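EEF1A lysine and N-terminal methyltransferase (Homo sapiens, PDB 5WCJ) methylates elongation factor 1-alpha at two positions, its C-terminal domain, the part present here, acting on the N terminus and its N-terminal domain on a lysine. Local coordinates at residues A25-L30 against G54-F59; A45-G50 against L102-S107; I121-D126 against Q148-I153; F160-V165 against A177-V182. All blocks are in the same frame, centred on the assembly; numbering follows the deposited sequence. Where two conformers were deposited one is given.

Contact 1. Residues A25-L30 against G54-F59; sequences AMIAGL and GSLPLF
Ile27 pushes its CD1 methyl against the ring of Phe59, where CD1 of the isoleucine lies 3.5 Å from ring atom CD1 at an oblique angle. One bond back along the same branch, Ile27 CG1 is 3.7 Å from Leu56 CD1, and the two side chains run alongside one another, pointing opposite ways. The CG1 branch can do both because it lies beside the backbone N (chi1 -69°) and then runs out nearly extended. The other branch, CG2, brushes Phe59 CE1. The second methyl of Leu56 serves a different neighbour: its CD2 is 4.2 Å from the sulfur SD of Met26, and both residues also rest on Met122 of strand 118-123. Phe59 is in turn stacked on His63 of its own helix. Cut back to an alanine, position 27 would probably lose the methyl that touches both the Phe59 ring and Leu56 CD1, opening a gap between them. A long, flexible methionine and branched aliphatics suit this buried seam on one face of the sheet: no hydrogen bond crosses between 25-30 and 54-59, so here the two helices meet through apolar side chains.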
loop_
_atom_site.group_PDB
_atom_site.type_symbol
_atom_site.label_atom_id
_atom_site.label_comp_id
_atom_site.label_asym_id
_atom_site.label_seq_id
_atom_site.Cartn_x
_atom_site.Cartn_y
_atom_site.Cartn_z
ATOM N N ALA A 25 0.112 6.544 -8.771
ATOM C CA ALA A 25 -1.117 6.948 -8.059
ATOM C C ALA A 25 -1.223 6.389 -6.637
ATOM O O ALA A 25 -1.664 7.099 -5.728
ATOM C CB ALA A 25 -2.331 6.544 -8.869
ATOM N N MET A 26 -0.814 5.127 -6.430
ATOM C CA MET A 26 -0.852 4.549 -5.070
ATOM C C MET A 26 0.136 5.252 -4.125
ATOM O O MET A 26 -0.230 5.621 -3.018
ATOM C CB MET A 26 -0.620 3.040 -5.084
ATOM C CG MET A 26 -1.739 2.293 -5.795
ATOM S SD MET A 26 -1.362 0.560 -6.029
ATOM C CE MET A 26 -1.839 -0.064 -4.441
ATOM N N ILE A 27 1.352 5.475 -4.610
ATOM C CA ILE A 27 2.394 6.190 -3.866
ATOM C C ILE A 27 1.910 7.607 -3.509
ATOM O O ILE A 27 2.147 8.089 -2.403
ATOM C CB ILE A 27 3.727 6.195 -4.670
ATOM C CG1 ILE A 27 4.319 4.777 -4.734
ATOM C CG2 ILE A 27 4.737 7.128 -4.028
ATOM C CD1 ILE A 27 5.239 4.534 -5.916
ATOM N N ALA A 28 1.161 8.236 -4.404
ATOM C CA ALA A 28 0.591 9.570 -4.157
ATOM C C ALA A 28 -0.269 9.633 -2.903
ATOM O O ALA A 28 -0.359 10.681 -2.265
ATOM C CB ALA A 28 -0.183 10.058 -5.379
ATOM N N GLY A 29 -0.882 8.502 -2.516
ATOM C CA GLY A 29 -1.666 8.428 -1.313
ATOM C C GLY A 29 -0.962 8.699 -0.009
ATOM O O GLY A 29 -1.618 9.024 1.000
ATOM N N LEU A 30 0.362 8.543 -0.011
ATOM C CA LEU A 30 1.160 8.911 1.156
ATOM C C LEU A 30 0.985 10.400 1.530
ATOM O O LEU A 30 1.142 10.779 2.710
ATOM C CB LEU A 30 2.631 8.599 0.915
ATOM C CG LEU A 30 3.027 7.151 0.647
ATOM C CD1 LEU A 30 4.522 7.030 0.366
ATOM C CD2 LEU A 30 2.638 6.283 1.817
ATOM N N GLY A 54 7.761 -6.406 -7.990
ATOM C CA GLY A 54 8.441 -5.819 -6.839
ATOM C C GLY A 54 8.660 -4.310 -6.925
ATOM O O GLY A 54 9.141 -3.701 -5.965
ATOM N N SER A 55 8.272 -3.705 -8.037
ATOM C CA SER A 55 8.609 -2.304 -8.274
ATOM C C SER A 55 7.976 -1.340 -7.259
ATOM O O SER A 55 8.606 -0.345 -6.893
ATOM C CB SER A 55 8.259 -1.882 -9.697
ATOM O OG SER A 55 6.868 -1.903 -9.888
ATOM N N LEU A 56 6.753 -1.623 -6.797
ATOM C CA LEU A 56 6.067 -0.726 -5.842
ATOM C C LEU A 56 6.773 -0.700 -4.481
ATOM O O LEU A 56 7.184 0.357 -4.026
ATOM C CB LEU A 56 4.564 -1.060 -5.720
ATOM C CG LEU A 56 3.775 -0.331 -4.626
ATOM C CD1 LEU A 56 3.781 1.155 -4.909
ATOM C CD2 LEU A 56 2.327 -0.852 -4.523
ATOM N N PRO A 57 6.940 -1.862 -3.823
ATOM C CA PRO A 57 7.668 -1.812 -2.556
ATOM C C PRO A 57 9.148 -1.392 -2.732
ATOM O O PRO A 57 9.722 -0.752 -1.846
ATOM C CB PRO A 57 7.555 -3.256 -2.025
ATOM C CG PRO A 57 7.201 -4.098 -3.204
ATOM C CD PRO A 57 6.436 -3.222 -4.120
ATOM N N LEU A 58 9.755 -1.744 -3.859
ATOM C CA LEU A 58 11.157 -1.325 -4.118
ATOM C C LEU A 58 11.285 0.187 -4.244
ATOM O O LEU A 58 12.271 0.784 -3.733
ATOM C CB LEU A 58 11.722 -1.986 -5.355
ATOM C CG LEU A 58 13.223 -1.834 -5.604
ATOM C CD1 LEU A 58 14.023 -2.327 -4.411
ATOM C CD2 LEU A 58 13.583 -2.608 -6.864
ATOM N N PHE A 59 10.289 0.808 -4.862
ATOM C CA PHE A 59 10.285 2.270 -4.984
ATOM C C PHE A 59 10.212 2.925 -3.608
ATOM O O PHE A 59 10.972 3.857 -3.317
ATOM C CB PHE A 59 9.138 2.775 -5.845
ATOM C CG PHE A 59 9.141 4.270 -6.035
ATOM C CD1 PHE A 59 8.563 5.122 -5.085
ATOM C CD2 PHE A 59 9.723 4.829 -7.167
ATOM C CE1 PHE A 59 8.559 6.512 -5.269
ATOM C CE2 PHE A 59 9.715 6.210 -7.355
ATOM C CZ PHE A 59 9.137 7.048 -6.406
#

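Contact 2. Residues A45-G50 against L102-S107; sequences ALLVVG and LDYIAS. With SAH (S-adenosyl-L-homocysteine), chain F.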
loop_
_atom_site.group_PDB
_atom_site.type_symbol
_atom_site.label_atom_id
_atom_site.label_comp_id
_atom_site.label_asym_id
_atom_site.label_seq_id
_atom_site.Cartn_x
_atom_site.Cartn_y
_atom_site.Cartn_z
ATOM N N ALA A 45 5.581 2.749 8.653
ATOM C CA ALA A 45 5.327 1.317 8.579
ATOM C C ALA A 45 4.282 1.040 7.477
ATOM O O ALA A 45 3.162 1.575 7.536
ATOM C CB ALA A 45 4.838 0.820 9.918
ATOM N N LEU A 46 4.641 0.207 6.507
ATOM C CA LEU A 46 3.788 -0.065 5.359
ATOM C C LEU A 46 3.637 -1.561 5.114
ATOM O O LEU A 46 4.632 -2.296 5.044
ATOM C CB LEU A 46 4.350 0.620 4.103
ATOM C CG LEU A 46 3.920 0.034 2.754
ATOM C CD1 LEU A 46 2.550 0.551 2.374
ATOM C CD2 LEU A 46 4.907 0.372 1.642
ATOM N N LEU A 47 2.385 -2.000 4.946
ATOM C CA LEU A 47 2.067 -3.368 4.588
ATOM C C LEU A 47 1.618 -3.318 3.128
ATOM O O LEU A 47 0.745 -2.519 2.773
ATOM C CB LEU A 47 0.908 -3.884 5.453
ATOM C CG LEU A 47 0.341 -5.262 5.089
ATOM C CD1 LEU A 47 1.383 -6.356 5.265
ATOM C CD2 LEU A 47 -0.850 -5.537 5.972
ATOM N N VAL A 48 2.204 -4.151 2.295
ATOM C CA VAL A 48 1.825 -4.224 0.887
ATOM C C VAL A 48 1.430 -5.650 0.556
ATOM O O VAL A 48 2.210 -6.564 0.778
ATOM C CB VAL A 48 2.967 -3.771 -0.068
ATOM C CG1 VAL A 48 2.467 -3.795 -1.516
ATOM C CG2 VAL A 48 3.488 -2.421 0.324
ATOM N N VAL A 49 0.221 -5.839 0.029
ATOM C CA VAL A 49 -0.237 -7.158 -0.382
ATOM C C VAL A 49 -0.223 -7.196 -1.879
ATOM O O VAL A 49 -0.899 -6.374 -2.531
ATOM C CB VAL A 49 -1.658 -7.458 0.117
ATOM C CG1 VAL A 49 -2.034 -8.880 -0.249
ATOM C CG2 VAL A 49 -1.733 -7.201 1.616
ATOM N N GLY A 50 0.542 -8.152 -2.409
ATOM C CA GLY A 50 0.722 -8.343 -3.821
ATOM C C GLY A 50 2.065 -7.768 -4.236
ATOM O O GLY A 50 2.246 -6.560 -4.184
ATOM N N LEU A 102 -5.162 -12.652 2.828
ATOM C CA LEU A 102 -6.346 -12.843 3.697
ATOM C C LEU A 102 -5.973 -13.549 5.000
ATOM O O LEU A 102 -6.227 -13.025 6.103
ATOM C CB LEU A 102 -7.427 -13.595 2.957
ATOM C CG LEU A 102 -8.051 -12.872 1.781
ATOM C CD1 LEU A 102 -8.717 -13.885 0.903
ATOM C CD2 LEU A 102 -8.977 -11.731 2.194
ATOM N N ASP A 103 -5.239 -14.653 4.856
ATOM C CA ASP A 103 -4.745 -15.420 6.011
ATOM C C ASP A 103 -3.779 -14.602 6.838
ATOM O O ASP A 103 -3.876 -14.561 8.056
ATOM C CB ASP A 103 -4.037 -16.710 5.560
ATOM C CG ASP A 103 -4.942 -17.662 4.807
ATOM O OD1 ASP A 103 -6.154 -17.735 5.120
ATOM O OD2 ASP A 103 -4.433 -18.371 3.890
ATOM N N TYR A 104 -2.864 -13.885 6.164
ATOM C CA TYR A 104 -1.861 -13.116 6.852
ATOM C C TYR A 104 -2.453 -11.984 7.670
ATOM O O TYR A 104 -2.093 -11.793 8.838
ATOM C CB TYR A 104 -0.854 -12.536 5.827
ATOM C CG TYR A 104 0.370 -11.975 6.479
ATOM C CD1 TYR A 104 1.417 -12.825 6.845
ATOM C CD2 TYR A 104 0.495 -10.621 6.740
ATOM C CE1 TYR A 104 2.543 -12.337 7.459
ATOM C CE2 TYR A 104 1.640 -10.116 7.362
ATOM C CZ TYR A 104 2.651 -10.996 7.703
ATOM O OH TYR A 104 3.793 -10.567 8.299
ATOM N N ILE A 105 -3.371 -11.221 7.074
ATOM C CA ILE A 105 -3.998 -10.117 7.821
ATOM C C ILE A 105 -4.884 -10.667 8.979
ATOM O O ILE A 105 -4.891 -10.092 10.065
ATOM C CB ILE A 105 -4.769 -9.196 6.867
ATOM C CG1 ILE A 105 -3.740 -8.376 6.062
ATOM C CG2 ILE A 105 -5.746 -8.293 7.596
ATOM C CD1 ILE A 105 -4.325 -7.632 4.880
ATOM N N ALA A 106 -5.589 -11.756 8.733
ATOM C CA ALA A 106 -6.404 -12.400 9.805
ATOM C C ALA A 106 -5.518 -12.769 11.001
ATOM O O ALA A 106 -5.858 -12.411 12.126
ATOM C CB ALA A 106 -7.187 -13.594 9.277
ATOM N N SER A 107 -4.342 -13.339 10.755
ATOM C CA SER A 107 -3.386 -13.678 11.845
ATOM C C SER A 107 -2.878 -12.460 12.564
ATOM O O SER A 107 -2.867 -12.437 13.792
ATOM C CB SER A 107 -2.182 -14.472 11.334
ATOM O OG SER A 107 -2.628 -15.680 10.760
HETATM C CG SAH F . 0.579 -6.565 -9.075
HETATM S SD SAH F . 0.492 -8.302 -9.595
HETATM C "C5'" SAH F . -0.690 -9.032 -8.432
HETATM C "C4'" SAH F . 0.083 -9.771 -7.359
HETATM O "O4'" SAH F . -0.853 -10.242 -6.359
HETATM C "C3'" SAH F . 0.821 -11.017 -7.886
HETATM O "O3'" SAH F . 2.156 -11.033 -7.393
HETATM C "C2'" SAH F . -0.000 -12.172 -7.301
HETATM O "O2'" SAH F . 0.714 -13.372 -7.022
HETATM C "C1'" SAH F . -0.433 -11.535 -5.988
HETATM N N9 SAH F . -1.556 -12.186 -5.318
HETATM C C8 SAH F . -2.676 -12.722 -5.901
HETATM N N7 SAH F . -3.560 -13.173 -5.045
HETATM C C5 SAH F . -2.983 -12.915 -3.813
HETATM C C6 SAH F . -3.421 -13.134 -2.496
HETATM N N6 SAH F . -4.622 -13.689 -2.186
HETATM N N1 SAH F . -2.597 -12.772 -1.493
HETATM C C2 SAH F . -1.405 -12.230 -1.791
HETATM N N3 SAH F . -0.891 -11.955 -2.995
HETATM C C4 SAH F . -1.738 -12.318 -3.969
#
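Ile105 directs its CB from helix 101-109 toward strand 44-49, and each further atom of its longer branch finds a different strand residue. CG1, beside the backbone N (chi1 -73°), comes within 4.1 Å of Leu47 CD2; CD1 at the tip goes on to Val49 CG2, 4.2 Å away, and also packs against Phe123 of strand 118-123, which adjoins 44-49 in the sheet. The other methyl of Leu47, CD1, lies 4.3 Å from CE2 of Tyr104, whose ring also meets that of His97. Leu47 and Val49, two apart on the strand, thus face the same helix, which runs roughly antiparallel to them (151°) at an axis distance of 10.6 Å. Beta-branched Val49 divides its methyls between two tasks. While CG2 completes the core, CG1, anti to the backbone N (chi1 -176°), sits 3.7 Å from C2 of the adenine of S-adenosyl-L-homocysteine. Just beyond the strand, Gly50 CA is 3.5 Å from the ribose O4' of the ligand; its backbone takes a conformation that a side chain would strain, and the lack of one also lets the ribose come close. Gly52 N, farther along this loop, hydrogen-bonds to the ligand, as do Asp100 OD1 and Gly101 N at the start of the helix. A first strand running into a glycine-rich loop beneath the bound S-adenosyl-L-homocysteine is the hallmark of Rossmann-like class I methyltransferases.

Contact 3. Residues I121-D126 against Q148-I153; sequences IMFDVD and QKVKSI. With SAH (S-adenosyl-L-homocysteine), chain F.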
loop_
_atom_site.group_PDB
_atom_site.type_symbol
_atom_site.label_atom_id
_atom_site.label_comp_id
_atom_site.label_asym_id
_atom_site.label_seq_id
_atom_site.Cartn_x
_atom_site.Cartn_y
_atom_site.Cartn_z
ATOM N N ILE A 121 -1.532 0.747 4.439
ATOM C CA ILE A 121 -1.770 -0.588 3.935
ATOM C C ILE A 121 -2.159 -0.463 2.466
ATOM O O ILE A 121 -3.113 0.240 2.135
ATOM C CB ILE A 121 -2.862 -1.331 4.744
ATOM C CG1 ILE A 121 -2.442 -1.503 6.215
ATOM C CG2 ILE A 121 -3.185 -2.668 4.113
ATOM C CD1 ILE A 121 -3.557 -2.052 7.087
ATOM N N MET A 122 -1.422 -1.151 1.599
ATOM C CA MET A 122 -1.674 -1.127 0.158
ATOM C C MET A 122 -2.107 -2.493 -0.314
ATOM O O MET A 122 -1.407 -3.492 -0.049
ATOM C CB MET A 122 -0.422 -0.683 -0.608
ATOM C CG MET A 122 -0.041 0.764 -0.411
ATOM S SD MET A 122 1.410 1.169 -1.436
ATOM C CE MET A 122 1.547 2.920 -1.118
ATOM N N PHE A 123 -3.218 -2.536 -1.062
ATOM C CA PHE A 123 -3.635 -3.756 -1.772
ATOM C C PHE A 123 -3.388 -3.566 -3.246
ATOM O O PHE A 123 -4.037 -2.721 -3.880
ATOM C CB PHE A 123 -5.123 -4.044 -1.551
ATOM C CG PHE A 123 -5.482 -4.599 -0.187
ATOM C CD1 PHE A 123 -4.547 -4.774 0.829
ATOM C CD2 PHE A 123 -6.814 -4.933 0.082
ATOM C CE1 PHE A 123 -4.909 -5.275 2.052
ATOM C CE2 PHE A 123 -7.166 -5.443 1.318
ATOM C CZ PHE A 123 -6.226 -5.579 2.301
ATOM N N ASP A 124 -2.454 -4.360 -3.781
ATOM C CA ASP A 124 -2.124 -4.410 -5.201
ATOM C C ASP A 124 -2.246 -5.858 -5.617
ATOM O O ASP A 124 -1.301 -6.465 -6.129
ATOM C CB ASP A 124 -0.688 -3.876 -5.401
ATOM C CG ASP A 124 -0.336 -3.561 -6.843
ATOM O OD1 ASP A 124 -1.248 -3.352 -7.660
ATOM O OD2 ASP A 124 0.906 -3.513 -7.148
ATOM N N VAL A 125 -3.401 -6.438 -5.321
ATOM C CA VAL A 125 -3.591 -7.877 -5.452
ATOM C C VAL A 125 -4.492 -8.178 -6.646
ATOM O O VAL A 125 -5.522 -7.531 -6.828
ATOM C CB VAL A 125 -4.028 -8.517 -4.122
ATOM C CG1 VAL A 125 -5.142 -7.762 -3.451
ATOM C CG2 VAL A 125 -4.397 -9.979 -4.301
ATOM N N ASP A 126 -4.061 -9.113 -7.486
ATOM C CA ASP A 126 -4.816 -9.490 -8.682
ATOM C C ASP A 126 -4.611 -10.978 -8.909
ATOM O O ASP A 126 -3.479 -11.405 -9.095
ATOM C CB ASP A 126 -4.340 -8.681 -9.887
ATOM C CG ASP A 126 -5.225 -8.866 -11.127
ATOM O OD1 ASP A 126 -6.194 -9.661 -11.106
ATOM O OD2 ASP A 126 -4.930 -8.205 -12.141
ATOM N N GLN A 148 -12.961 -5.016 8.544
ATOM C CA GLN A 148 -12.779 -4.770 9.983
ATOM C C GLN A 148 -11.413 -5.237 10.508
ATOM O O GLN A 148 -10.822 -4.592 11.383
ATOM C CB GLN A 148 -13.916 -5.423 10.800
ATOM C CG GLN A 148 -15.309 -4.813 10.573
ATOM C CD GLN A 148 -15.463 -3.383 11.093
ATOM O OE1 GLN A 148 -14.715 -2.933 11.946
ATOM N NE2 GLN A 148 -16.452 -2.670 10.574
ATOM N N LYS A 149 -10.895 -6.343 9.978
ATOM C CA LYS A 149 -9.551 -6.821 10.344
ATOM C C LYS A 149 -8.496 -5.840 9.849
ATOM O O LYS A 149 -7.537 -5.560 10.572
ATOM C CB LYS A 149 -9.259 -8.215 9.782
ATOM C CG LYS A 149 -10.252 -9.280 10.230
ATOM C CD LYS A 149 -10.386 -9.309 11.747
ATOM C CE LYS A 149 -11.138 -10.557 12.200
ATOM N NZ LYS A 149 -11.515 -10.409 13.633
ATOM N N VAL A 150 -8.699 -5.304 8.639
ATOM C CA VAL A 150 -7.776 -4.298 8.068
ATOM C C VAL A 150 -7.780 -3.042 8.948
ATOM O O VAL A 150 -6.733 -2.519 9.334
ATOM C CB VAL A 150 -8.130 -3.957 6.606
ATOM C CG1 VAL A 150 -7.253 -2.844 6.060
ATOM C CG2 VAL A 150 -8.034 -5.201 5.712
ATOM N N LYS A 151 -8.959 -2.563 9.280
ATOM C CA LYS A 151 -9.066 -1.395 10.137
ATOM C C LYS A 151 -8.343 -1.599 11.459
ATOM O O LYS A 151 -7.715 -0.671 11.969
ATOM C CB LYS A 151 -10.548 -1.063 10.376
ATOM C CG LYS A 151 -10.799 0.049 11.400
ATOM C CD LYS A 151 -12.289 0.225 11.666
ATOM C CE LYS A 151 -12.515 0.943 12.991
ATOM N NZ LYS A 151 -13.930 1.407 13.118
ATOM N N SER A 152 -8.422 -2.808 12.011
ATOM C CA SER A 152 -7.833 -3.089 13.322
ATOM C C SER A 152 -6.290 -3.029 13.325
ATOM O O SER A 152 -5.704 -2.852 14.389
ATOM C CB SER A 152 -8.357 -4.424 13.910
ATOM O OG SER A 152 -7.677 -5.547 13.380
ATOM N N ILE A 153 -5.639 -3.147 12.153
ATOM C CA ILE A 153 -4.193 -3.047 12.063
ATOM C C ILE A 153 -3.687 -1.779 11.413
ATOM O O ILE A 153 -2.508 -1.703 11.064
ATOM C CB ILE A 153 -3.539 -4.292 11.413
ATOM C CG1 ILE A 153 -4.070 -4.583 9.994
ATOM C CG2 ILE A 153 -3.723 -5.496 12.339
ATOM C CD1 ILE A 153 -3.156 -5.505 9.202
HETATM C CG SAH F . 0.579 -6.565 -9.075
HETATM S SD SAH F . 0.492 -8.302 -9.595
HETATM C "C5'" SAH F . -0.690 -9.032 -8.432
HETATM C "C4'" SAH F . 0.083 -9.771 -7.359
HETATM O "O4'" SAH F . -0.853 -10.242 -6.359
HETATM C "C3'" SAH F . 0.821 -11.017 -7.886
HETATM O "O3'" SAH F . 2.156 -11.033 -7.393
HETATM C "C2'" SAH F . -0.000 -12.172 -7.301
HETATM O "O2'" SAH F . 0.714 -13.372 -7.022
HETATM C "C1'" SAH F . -0.433 -11.535 -5.988
HETATM N N9 SAH F . -1.556 -12.186 -5.318
HETATM C C8 SAH F . -2.676 -12.722 -5.901
HETATM N N7 SAH F . -3.560 -13.173 -5.045
HETATM C C5 SAH F . -2.983 -12.915 -3.813
HETATM C C6 SAH F . -3.421 -13.134 -2.496
HETATM N N6 SAH F . -4.622 -13.689 -2.186
HETATM N N1 SAH F . -2.597 -12.772 -1.493
HETATM C C2 SAH F . -1.405 -12.230 -1.791
HETATM N N3 SAH F . -0.891 -11.955 -2.995
HETATM C C4 SAH F . -1.738 -12.318 -3.969
#
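Asp124 OD1 is gripped by two groups, His22 NE2 and Asn163 ND2, while His23 NE2 bonds to the other oxygen, OD2; the carboxylate just past the end of strand 118-123 is thereby fixed in place. Its OD2 lies 3.6 Å from CG of S-adenosyl-L-homocysteine, the homocysteine carbon bonded to the sulfur. Next along the chain, Val125 places its CG2 over the adenine, 3.3 Å from C5, with that methyl anti to the backbone N and CG1 wedged between N and the carbonyl carbon (chi1 47°). Asp126 N then approaches the ribose carbon C5'. Earlier in the strand the contacts turn wholly apolar. Ile121 CD1 fits between two residues of 148-153, lying 3.9 Å from Val150 CG1 and as far from Ile153 CG1; the Ile121 and Ile153 side chains are roughly perpendicular. The second methyl of Val150, CG2, comes obliquely to within 3.9 Å of Phe123 CZ, and Phe123 packs edge-to-face with both Phe141 and Phe160. Away from the strand contact, the short side chain of Ser152 folds its hydroxyl back (chi1 81°), OG donating to Lys149 O (2.8 Å). The chemistry therefore changes along one short segment: branched and aromatic residues bury the strand under helix 144-152, whereas 124-126 just beyond it meets the ligand, with Val125 against the adenine and the buried Asp124 carboxylate satisfied by His22, His23 and Asn163.

Contact 4. Residues F160-V165 against A177-V182; sequences FILNLV and AGLKAV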
loop_
_atom_site.group_PDB
_atom_site.type_symbol
_atom_site.label_atom_id
_atom_site.label_comp_id
_atom_site.label_asym_id
_atom_site.label_seq_id
_atom_site.Cartn_x
_atom_site.Cartn_y
_atom_site.Cartn_z
ATOM N N PHE A 160 -5.478 3.451 3.891
ATOM C CA PHE A 160 -5.646 2.148 3.243
ATOM C C PHE A 160 -5.849 2.441 1.750
ATOM O O PHE A 160 -6.754 3.193 1.403
ATOM C CB PHE A 160 -6.867 1.468 3.877
ATOM C CG PHE A 160 -7.333 0.229 3.195
ATOM C CD1 PHE A 160 -6.455 -0.757 2.784
ATOM C CD2 PHE A 160 -8.697 0.007 3.057
ATOM C CE1 PHE A 160 -6.915 -1.918 2.154
ATOM C CE2 PHE A 160 -9.174 -1.143 2.444
ATOM C CZ PHE A 160 -8.282 -2.121 2.002
ATOM N N ILE A 161 -4.972 1.906 0.902
ATOM C CA ILE A 161 -4.908 2.253 -0.510
ATOM C C ILE A 161 -5.154 0.987 -1.289
ATOM O O ILE A 161 -4.428 -0.005 -1.089
ATOM C CB ILE A 161 -3.551 2.864 -0.879
ATOM C CG1 ILE A 161 -3.232 4.062 0.044
ATOM C CG2 ILE A 161 -3.497 3.187 -2.364
ATOM C CD1 ILE A 161 -1.842 4.651 -0.126
ATOM N N LEU A 162 -6.132 1.026 -2.193
ATOM C CA LEU A 162 -6.581 -0.150 -2.920
ATOM C C LEU A 162 -6.544 0.097 -4.433
ATOM O O LEU A 162 -7.084 1.098 -4.881
ATOM C CB LEU A 162 -8.037 -0.406 -2.507
ATOM C CG LEU A 162 -8.835 -1.500 -3.189
ATOM C CD1 LEU A 162 -8.262 -2.849 -2.784
ATOM C CD2 LEU A 162 -10.297 -1.390 -2.818
ATOM N N ASN A 163 -5.957 -0.830 -5.178
ATOM C CA ASN A 163 -6.018 -0.854 -6.630
ATOM C C ASN A 163 -7.259 -1.678 -6.960
ATOM O O ASN A 163 -7.301 -2.863 -6.627
ATOM C CB ASN A 163 -4.760 -1.495 -7.191
ATOM C CG ASN A 163 -4.788 -1.668 -8.706
ATOM O OD1 ASN A 163 -5.493 -0.965 -9.406
ATOM N ND2 ASN A 163 -3.981 -2.617 -9.215
ATOM N N LEU A 164 -8.256 -1.059 -7.613
ATOM C CA LEU A 164 -9.552 -1.715 -7.946
ATOM C C LEU A 164 -9.803 -1.764 -9.453
ATOM O O LEU A 164 -9.709 -0.740 -10.143
ATOM C CB LEU A 164 -10.691 -0.960 -7.288
ATOM C CG LEU A 164 -12.152 -1.403 -7.520
ATOM C CD1 LEU A 164 -12.392 -2.706 -6.777
ATOM C CD2 LEU A 164 -13.092 -0.335 -7.007
ATOM N N VAL A 165 -10.097 -2.956 -9.954
ATOM C CA VAL A 165 -10.638 -3.127 -11.309
ATOM C C VAL A 165 -11.963 -3.833 -11.133
ATOM O O VAL A 165 -11.987 -4.974 -10.695
ATOM C CB VAL A 165 -9.738 -3.953 -12.206
ATOM C CG1 VAL A 165 -10.437 -4.214 -13.555
ATOM C CG2 VAL A 165 -8.388 -3.250 -12.417
ATOM N N ALA A 177 -19.656 0.985 -1.392
ATOM C CA ALA A 177 -20.530 1.215 -0.222
ATOM C C ALA A 177 -19.985 0.521 1.028
ATOM O O ALA A 177 -19.953 1.105 2.118
ATOM C CB ALA A 177 -21.957 0.760 -0.501
ATOM N N GLY A 178 -19.549 -0.718 0.863
ATOM C CA GLY A 178 -18.941 -1.487 1.961
ATOM C C GLY A 178 -17.643 -0.880 2.466
ATOM O O GLY A 178 -17.403 -0.827 3.683
ATOM N N LEU A 179 -16.792 -0.420 1.548
ATOM C CA LEU A 179 -15.571 0.261 1.945
ATOM C C LEU A 179 -15.878 1.506 2.785
ATOM O O LEU A 179 -15.256 1.725 3.827
ATOM C CB LEU A 179 -14.718 0.680 0.759
ATOM C CG LEU A 179 -13.831 -0.427 0.220
ATOM C CD1 LEU A 179 -13.429 -0.062 -1.193
ATOM C CD2 LEU A 179 -12.608 -0.643 1.096
ATOM N N LYS A 180 -16.808 2.316 2.299
ATOM C CA LYS A 180 -17.197 3.557 2.971
ATOM C C LYS A 180 -17.828 3.296 4.352
ATOM O O LYS A 180 -17.612 4.077 5.278
ATOM C CB LYS A 180 -18.134 4.394 2.076
ATOM C CG LYS A 180 -18.179 5.867 2.455
ATOM C CD LYS A 180 -19.009 6.681 1.474
ATOM N N ALA A 181 -18.564 2.196 4.490
ATOM C CA ALA A 181 -19.115 1.775 5.794
ATOM C C ALA A 181 -18.034 1.595 6.866
ATOM O O ALA A 181 -18.251 1.908 8.022
ATOM C CB ALA A 181 -19.903 0.487 5.652
ATOM N N VAL A 182 -16.869 1.085 6.472
ATOM C CA VAL A 182 -15.764 0.853 7.400
ATOM C C VAL A 182 -14.768 2.008 7.409
ATOM O O VAL A 182 -14.229 2.311 8.474
ATOM C CB VAL A 182 -15.059 -0.481 7.064
ATOM C CG1 VAL A 182 -13.896 -0.758 8.027
ATOM C CG2 VAL A 182 -16.063 -1.630 7.082
#
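Leu179 reaches down from helix 169-182 and spreads its two methyls over two strand residues. CD2 comes at the edge of the Phe160 ring, near its plane, 3.7 Å from CE2, with the leucine lying roughly perpendicular to the Phe160 side chain. CD1 touches Leu162 CD2 at 3.8 Å, a distance that holds for one of the two conformers of Leu162. The leucine can straddle the pair because its CG lies beside the backbone N, anti to the carbonyl carbon (chi1 -83°), so that the fork at its end opens over the strand. Phe160 and Leu162, two residues apart, present their side chains on the same face. Around this first shell, Leu147 of helix 144-152 packs on both Phe160 and Leu179, and Leu199 of the neighbouring antiparallel strand supports Leu179 and Leu162. The Phe160 ring also lies against Phe183 just past the helix. Farther out, the helix ends loosely, Val182 N making weak bonds to Gly178 O and Leu179 O. Helix 169-182 connects strand 158-164 to strand 185-190, with strand 197-202 inserted between them, as in the class I methyltransferase fold. With no hydrogen bond between helix and strand here, a forked aliphatic side chain and an aromatic edge hold the two by dispersion and the exclusion of water.

Overall arrangement
Contacts 2, 3 and 4 each pack a helix on one face of a seven-stranded sheet of order 3-2-1-4-5-7-6, that of class I methyltransferases; contact 1 pairs two helices on the other face. Contacts 2 to 4 follow one another along the chain and across the neighbouring strands 44-49, 118-123 and 158-164, with centres 6 Å apart between 2 and 3 and 9 Å between 3 and 4. Contact 1 interleaves in sequence with contact 2, since strand 44-49 leads into helix 55-63; its centre is 15 to 18 Å from theirs, although its side chains reach sheet residues of each. Contacts 2 and 3 both touch the bound ligand, so the core continues directly into the ligand pocket.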